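Local coordinates for protein putative alpha-ketoglutarate-dependent taurine dioxygenase (PDB 5HSX) that probably acts as an iron- and 2-oxoglutarate-dependent dioxygenase of the TauD/TfdA family, at residues V170-F179 and L218-V229. Numbering follows the deposited sequence.
Sequences VDGLRGIHRF and LYVSPSFLKSIV
Ile-176 is held through both its backbone N and its backbone O: its N donates to Ser-227 O at 2.9 Å, and its O accepts from Lys-226 N at 2.8 Å in a bond close to linear. With Val-229 N to Arg-174 O and Arg-178 N to Phe-224 O, these bonds pair strands 174-179 and 225-228 antiparallel, their axes 152° apart. Ile-176 faces Ser-227, but His-177 faces Leu-225; this one-residue slip is a beta bulge at Lys-226, and Ser-227 N, buried here, finds no partner. The His-177 imidazole lies under Leu-225, whose CB stands 4.0 Å from the ring centroid and 15° off the normal, a CH-pi contact over one face. A water 2.7 Å from its NE2 donates its own hydrogen bond to Tyr-219 O, while ND1 bonds Thr-127, which Ser-221 OG also engages; both ring nitrogens are thus held. Leu-225 CD1 packs directly against Gly-175 CA, 3.6 Å away. On the sheet face that carries Ile-176 and Ser-227, Ile-176 CD1 meets Val-229 CG2 at 3.7 Å. Lys-226 rests its CG on Arg-178 CB, and the bend at chi2 (-54°) carries the outer chain and NZ to Ser-223 O; a water joins NZ to Arg-178 O. Beyond, the Phe-179 and Phe-224 side chains run side by side, and Phe-224 reaches toward Asn-323, a ligand of the bound sodium ion. The chemistry is therefore divided: backbone bonds fix the bulged pairing, while His-177, tied at both nitrogens, links the sheet to the loop at Tyr-219 and Ser-221 and to Thr-127.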
ATOM      1  N   VAL B 170      -3.336  21.060 -15.714  1.00 15.98           N
ATOM      2  CA  VAL B 170      -2.299  20.108 -16.100  1.00 15.53           C
ATOM      3  C   VAL B 170      -2.493  19.614 -17.531  1.00 20.24           C
ATOM      4  O   VAL B 170      -1.522  19.185 -18.162  1.00 17.81           O
ATOM      5  CB  VAL B 170      -2.214  18.927 -15.107  1.00 17.07           C
ATOM      6  CG1 VAL B 170      -1.945  19.458 -13.698  1.00 16.48           C
ATOM      7  CG2 VAL B 170      -3.485  18.091 -15.131  1.00 18.04           C
ATOM      8  N   ASP B 171      -3.713  19.692 -18.078  1.00 16.55           N
ATOM      9  CA  ASP B 171      -3.921  19.327 -19.486  1.00 19.25           C
ATOM     10  C   ASP B 171      -2.929  20.032 -20.404  1.00 20.54           C
ATOM     11  O   ASP B 171      -2.469  19.456 -21.402  1.00 23.99           O
ATOM     12  CB  ASP B 171      -5.338  19.688 -19.941  1.00 22.13           C
ATOM     13  CG  ASP B 171      -6.393  18.725 -19.457  1.00 20.29           C
ATOM     14  OD1 ASP B 171      -6.055  17.612 -18.997  1.00 17.53           O
ATOM     15  OD2 ASP B 171      -7.584  19.102 -19.547  1.00 19.58           O
ATOM     16  N   GLY B 172      -2.617  21.292 -20.104  1.00 22.13           N
ATOM     17  CA  GLY B 172      -1.763  22.108 -20.944  1.00 26.04           C
ATOM     18  C   GLY B 172      -0.285  22.066 -20.622  1.00 29.72           C
ATOM     19  O   GLY B 172       0.495  22.756 -21.288  1.00 30.36           O
ATOM     20  N   LEU B 173       0.137  21.276 -19.638  1.00 17.98           N
ATOM     21  CA  LEU B 173       1.518  21.290 -19.173  1.00 18.19           C
ATOM     22  C   LEU B 173       2.334  20.163 -19.791  1.00 18.02           C
ATOM     23  O   LEU B 173       1.805  19.102 -20.132  1.00 20.02           O
ATOM     24  CB  LEU B 173       1.568  21.173 -17.647  1.00 17.69           C
ATOM     25  CG  LEU B 173       0.891  22.319 -16.886  1.00 22.29           C
ATOM     26  CD1 LEU B 173       0.999  22.102 -15.382  1.00 20.12           C
ATOM     27  CD2 LEU B 173       1.499  23.658 -17.285  1.00 26.58           C
ATOM     28  N   ARG B 174       3.638  20.418 -19.929  1.00 18.59           N
ATOM     29  CA  ARG B 174       4.622  19.456 -20.402  1.00 17.00           C
ATOM     30  C   ARG B 174       5.692  19.262 -19.335  1.00 18.35           C
ATOM     31  O   ARG B 174       5.951  20.165 -18.529  1.00 20.68           O
ATOM     32  CB  ARG B 174       5.282  19.932 -21.693  1.00 17.06           C
ATOM     33  CG  ARG B 174       4.291  20.458 -22.712  1.00 21.94           C
ATOM     34  CD  ARG B 174       3.731  19.330 -23.533  1.00 29.24           C
ATOM     35  NE  ARG B 174       4.716  18.840 -24.495  1.00 33.53           N
ATOM     36  CZ  ARG B 174       4.497  17.838 -25.340  1.00 35.14           C
ATOM     37  NH1 ARG B 174       3.325  17.214 -25.345  1.00 26.13           N
ATOM     38  NH2 ARG B 174       5.455  17.457 -26.176  1.00 28.69           N
ATOM     39  N   GLY B 175       6.315  18.086 -19.340  1.00 17.15           N
ATOM     40  CA  GLY B 175       7.299  17.743 -18.331  1.00 17.06           C
ATOM     41  C   GLY B 175       8.538  17.114 -18.939  1.00 19.41           C
ATOM     42  O   GLY B 175       8.470  16.381 -19.925  1.00 20.97           O
ATOM     43  N   ILE B 176       9.683  17.404 -18.322  1.00 20.21           N
ATOM     44  CA  ILE B 176      10.959  16.840 -18.746  1.00 20.80           C
ATOM     45  C   ILE B 176      11.242  15.593 -17.916  1.00 24.64           C
ATOM     46  O   ILE B 176      11.326  15.670 -16.687  1.00 20.68           O
ATOM     47  CB  ILE B 176      12.097  17.861 -18.600  1.00 20.36           C
ATOM     48  CG1 ILE B 176      11.781  19.141 -19.383  1.00 22.15           C
ATOM     49  CG2 ILE B 176      13.435  17.223 -19.023  1.00 21.42           C
ATOM     50  CD1 ILE B 176      11.618  18.938 -20.892  1.00 25.38           C
ATOM     51  N   HIS B 177      11.417  14.457 -18.589  1.00 19.66           N
ATOM     52  CA  HIS B 177      11.809  13.203 -17.951  1.00 21.21           C
ATOM     53  C   HIS B 177      13.268  12.907 -18.279  1.00 26.80           C
ATOM     54  O   HIS B 177      13.689  13.044 -19.434  1.00 23.70           O
ATOM     55  CB  HIS B 177      10.937  12.036 -18.426  1.00 19.88           C
ATOM     56  CG  HIS B 177       9.469  12.204 -18.150  1.00 20.44           C
ATOM     57  ND1 HIS B 177       8.726  11.246 -17.494  1.00 22.22           N
ATOM     58  CD2 HIS B 177       8.607  13.206 -18.452  1.00 19.19           C
ATOM     59  CE1 HIS B 177       7.472  11.653 -17.393  1.00 20.03           C
ATOM     60  NE2 HIS B 177       7.372  12.837 -17.973  1.00 18.61           N
ATOM     61  N   ARG B 178      14.038  12.504 -17.266  1.00 22.25           N
ATOM     62  CA  ARG B 178      15.468  12.252 -17.418  1.00 23.48           C
ATOM     63  C   ARG B 178      15.838  10.924 -16.779  1.00 28.09           C
ATOM     64  O   ARG B 178      15.277  10.531 -15.753  1.00 24.32           O
ATOM     65  CB  ARG B 178      16.329  13.353 -16.767  1.00 26.50           C
ATOM     66  CG  ARG B 178      16.134  14.749 -17.335  1.00 31.42           C
ATOM     67  CD  ARG B 178      16.997  15.768 -16.584  1.00 44.37           C
ATOM     68  NE  ARG B 178      16.621  17.140 -16.915  1.00 42.72           N
ATOM     69  CZ  ARG B 178      17.119  17.821 -17.944  1.00 42.52           C
ATOM     70  NH1 ARG B 178      18.023  17.256 -18.734  1.00 46.17           N
ATOM     71  NH2 ARG B 178      16.719  19.065 -18.181  1.00 37.72           N
ATOM     72  N   PHE B 179      16.814  10.257 -17.384  1.00 28.68           N
ATOM     73  CA  PHE B 179      17.415   9.072 -16.794  1.00 31.82           C
ATOM     74  C   PHE B 179      18.888   9.045 -17.165  1.00 36.23           C
ATOM     75  O   PHE B 179      19.251   9.309 -18.315  1.00 35.19           O
ATOM     76  CB  PHE B 179      16.728   7.786 -17.261  1.00 35.86           C
ATOM     77  CG  PHE B 179      17.413   6.536 -16.797  1.00 37.47           C
ATOM     78  CD1 PHE B 179      18.138   5.759 -17.685  1.00 46.25           C
ATOM     79  CD2 PHE B 179      17.341   6.144 -15.468  1.00 37.99           C
ATOM     80  CE1 PHE B 179      18.781   4.603 -17.257  1.00 50.18           C
ATOM     81  CE2 PHE B 179      17.975   4.992 -15.034  1.00 47.08           C
ATOM     82  CZ  PHE B 179      18.697   4.220 -15.929  1.00 47.55           C
ATOM     83  N   LEU B 218      -2.737  10.777 -15.616  1.00 17.06           N
ATOM     84  CA  LEU B 218      -1.848  11.751 -14.987  1.00 18.95           C
ATOM     85  C   LEU B 218      -0.433  11.183 -15.071  1.00 16.26           C
ATOM     86  O   LEU B 218      -0.021  10.358 -14.249  1.00 17.59           O
ATOM     87  CB  LEU B 218      -2.298  12.027 -13.549  1.00 20.03           C
ATOM     88  CG  LEU B 218      -1.611  13.121 -12.734  1.00 21.94           C
ATOM     89  CD1 LEU B 218      -1.620  14.439 -13.497  1.00 18.25           C
ATOM     90  CD2 LEU B 218      -2.308  13.276 -11.369  1.00 18.91           C
ATOM     91  N   TYR B 219       0.309  11.609 -16.097  1.00 16.96           N
ATOM     92  CA  TYR B 219       1.501  10.898 -16.570  1.00 13.46           C
ATOM     93  C   TYR B 219       2.746  11.449 -15.875  1.00 16.38           C
ATOM     94  O   TYR B 219       3.643  12.013 -16.494  1.00 20.54           O
ATOM     95  CB  TYR B 219       1.598  11.047 -18.089  1.00 14.00           C
ATOM     96  CG  TYR B 219       2.437  10.018 -18.819  1.00 15.88           C
ATOM     97  CD1 TYR B 219       2.084   8.678 -18.809  1.00 15.44           C
ATOM     98  CD2 TYR B 219       3.552  10.402 -19.558  1.00 22.51           C
ATOM     99  CE1 TYR B 219       2.836   7.727 -19.502  1.00 20.18           C
ATOM    100  CE2 TYR B 219       4.312   9.462 -20.252  1.00 21.81           C
ATOM    101  CZ  TYR B 219       3.946   8.127 -20.222  1.00 21.95           C
ATOM    102  OH  TYR B 219       4.682   7.189 -20.926  1.00 21.99           O
ATOM    103  N   VAL B 220       2.809  11.246 -14.554  1.00 15.57           N
ATOM    104  CA  VAL B 220       3.742  12.002 -13.723  1.00 15.88           C
ATOM    105  C   VAL B 220       4.887  11.146 -13.181  1.00 19.22           C
ATOM    106  O   VAL B 220       5.618  11.613 -12.302  1.00 17.32           O
ATOM    107  CB  VAL B 220       3.023  12.727 -12.570  1.00 17.17           C
ATOM    108  CG1 VAL B 220       2.124  13.845 -13.111  1.00 16.59           C
ATOM    109  CG2 VAL B 220       2.207  11.748 -11.709  1.00 16.39           C
ATOM    110  N   SER B 221       5.073   9.918 -13.696  1.00 16.20           N
ATOM    111  CA  SER B 221       6.239   9.041 -13.493  1.00 15.62           C
ATOM    112  C   SER B 221       7.259   9.576 -12.479  1.00 18.66           C
ATOM    113  O   SER B 221       8.288  10.143 -12.881  1.00 17.33           O
ATOM    114  CB  SER B 221       6.923   8.815 -14.848  1.00 20.62           C
ATOM    115  OG  SER B 221       7.858   7.755 -14.774  1.00 21.26           O
ATOM    116  N   PRO B 222       7.032   9.406 -11.165  1.00 19.78           N
ATOM    117  CA  PRO B 222       7.779  10.225 -10.189  1.00 14.15           C
ATOM    118  C   PRO B 222       9.289  10.015 -10.190  1.00 18.89           C
ATOM    119  O   PRO B 222      10.022  10.971  -9.900  1.00 21.13           O
ATOM    120  CB  PRO B 222       7.144   9.827  -8.837  1.00 17.14           C
ATOM    121  CG  PRO B 222       5.704   9.504  -9.229  1.00 17.21           C
ATOM    122  CD  PRO B 222       5.858   8.757 -10.545  1.00 19.01           C
ATOM    123  N   SER B 223       9.791   8.821 -10.507  1.00 17.62           N
ATOM    124  CA  SER B 223      11.245   8.648 -10.497  1.00 21.82           C
ATOM    125  C   SER B 223      11.945   9.399 -11.623  1.00 24.62           C
ATOM    126  O   SER B 223      13.135   9.711 -11.496  1.00 21.43           O
ATOM    127  CB  SER B 223      11.623   7.171 -10.600  1.00 24.47           C
ATOM    128  OG  SER B 223      11.215   6.470  -9.454  1.00 22.26           O
ATOM    129  N   PHE B 224      11.254   9.680 -12.726  1.00 20.78           N
ATOM    130  CA  PHE B 224      11.905  10.210 -13.920  1.00 18.94           C
ATOM    131  C   PHE B 224      11.489  11.623 -14.282  1.00 19.14           C
ATOM    132  O   PHE B 224      12.289  12.345 -14.890  1.00 18.07           O
ATOM    133  CB  PHE B 224      11.640   9.283 -15.109  1.00 22.35           C
ATOM    134  CG  PHE B 224      12.036   7.868 -14.830  1.00 25.95           C
ATOM    135  CD1 PHE B 224      13.231   7.604 -14.158  1.00 29.60           C
ATOM    136  CD2 PHE B 224      11.201   6.812 -15.161  1.00 23.26           C
ATOM    137  CE1 PHE B 224      13.607   6.308 -13.855  1.00 32.13           C
ATOM    138  CE2 PHE B 224      11.568   5.506 -14.866  1.00 27.30           C
ATOM    139  CZ  PHE B 224      12.775   5.254 -14.208  1.00 36.26           C
ATOM    140  N   LEU B 225      10.279  12.041 -13.912  1.00 17.13           N
ATOM    141  CA  LEU B 225       9.828  13.392 -14.237  1.00 20.01           C
ATOM    142  C   LEU B 225      10.538  14.395 -13.331  1.00 18.44           C
ATOM    143  O   LEU B 225      10.457  14.306 -12.100  1.00 18.27           O
ATOM    144  CB  LEU B 225       8.308  13.486 -14.097  1.00 19.86           C
ATOM    145  CG  LEU B 225       7.646  14.863 -14.208  1.00 15.44           C
ATOM    146  CD1 LEU B 225       8.001  15.587 -15.549  1.00 16.50           C
ATOM    147  CD2 LEU B 225       6.124  14.724 -14.047  1.00 15.81           C
ATOM    148  N   LYS B 226      11.265  15.334 -13.938  1.00 15.62           N
ATOM    149  CA  LYS B 226      12.141  16.232 -13.191  1.00 19.52           C
ATOM    150  C   LYS B 226      11.610  17.646 -13.071  1.00 19.75           C
ATOM    151  O   LYS B 226      11.838  18.300 -12.045  1.00 18.67           O
ATOM    152  CB  LYS B 226      13.529  16.287 -13.853  1.00 19.97           C
ATOM    153  CG  LYS B 226      14.173  14.926 -14.042  1.00 18.27           C
ATOM    154  CD  LYS B 226      14.237  14.161 -12.737  1.00 20.58           C
ATOM    155  CE  LYS B 226      14.991  12.840 -12.903  1.00 24.62           C
ATOM    156  NZ  LYS B 226      15.025  12.120 -11.594  1.00 22.43           N
ATOM    157  N   SER B 227      10.924  18.149 -14.100  1.00 17.31           N
ATOM    158  CA  SER B 227      10.485  19.533 -14.077  1.00 16.43           C
ATOM    159  C   SER B 227       9.312  19.717 -15.031  1.00 20.77           C
ATOM    160  O   SER B 227       9.127  18.948 -15.982  1.00 17.98           O
ATOM    161  CB  SER B 227      11.623  20.477 -14.463  1.00 22.25           C
ATOM    162  OG  SER B 227      12.068  20.212 -15.789  1.00 23.07           O
ATOM    163  N   ILE B 228       8.550  20.772 -14.779  1.00 17.90           N
ATOM    164  CA  ILE B 228       7.438  21.182 -15.633  1.00 16.11           C
ATOM    165  C   ILE B 228       7.929  22.310 -16.527  1.00 18.55           C
ATOM    166  O   ILE B 228       8.511  23.285 -16.039  1.00 17.76           O
ATOM    167  CB  ILE B 228       6.233  21.618 -14.784  1.00 14.39           C
ATOM    168  CG1 ILE B 228       5.694  20.418 -13.986  1.00 18.69           C
ATOM    169  CG2 ILE B 228       5.126  22.251 -15.673  1.00 15.58           C
ATOM    170  CD1 ILE B 228       4.564  20.776 -12.995  1.00 18.99           C
ATOM    171  N   VAL B 229       7.700  22.181 -17.838  1.00 15.82           N
ATOM    172  CA  VAL B 229       8.207  23.163 -18.795  1.00 19.27           C
ATOM    173  C   VAL B 229       7.482  24.490 -18.619  1.00 20.94           C
ATOM    174  O   VAL B 229       6.253  24.532 -18.469  1.00 19.64           O
ATOM    175  CB  VAL B 229       8.051  22.636 -20.231  1.00 19.65           C
ATOM    176  CG1 VAL B 229       8.469  23.697 -21.237  1.00 21.18           C
ATOM    177  CG2 VAL B 229       8.884  21.365 -20.407  1.00 21.35           C
TER
HETATM  178  O   HOH W   1       4.381  23.222 -19.872  1.00 22.04           O
HETATM  179  O   HOH W   2       4.843  13.892 -18.062  1.00 18.66           O
HETATM  180  O   HOH W   3      14.671  19.265 -15.861  1.00 27.67           O
HETATM  181  O   HOH W   4      16.170   9.849 -13.219  1.00 29.70           O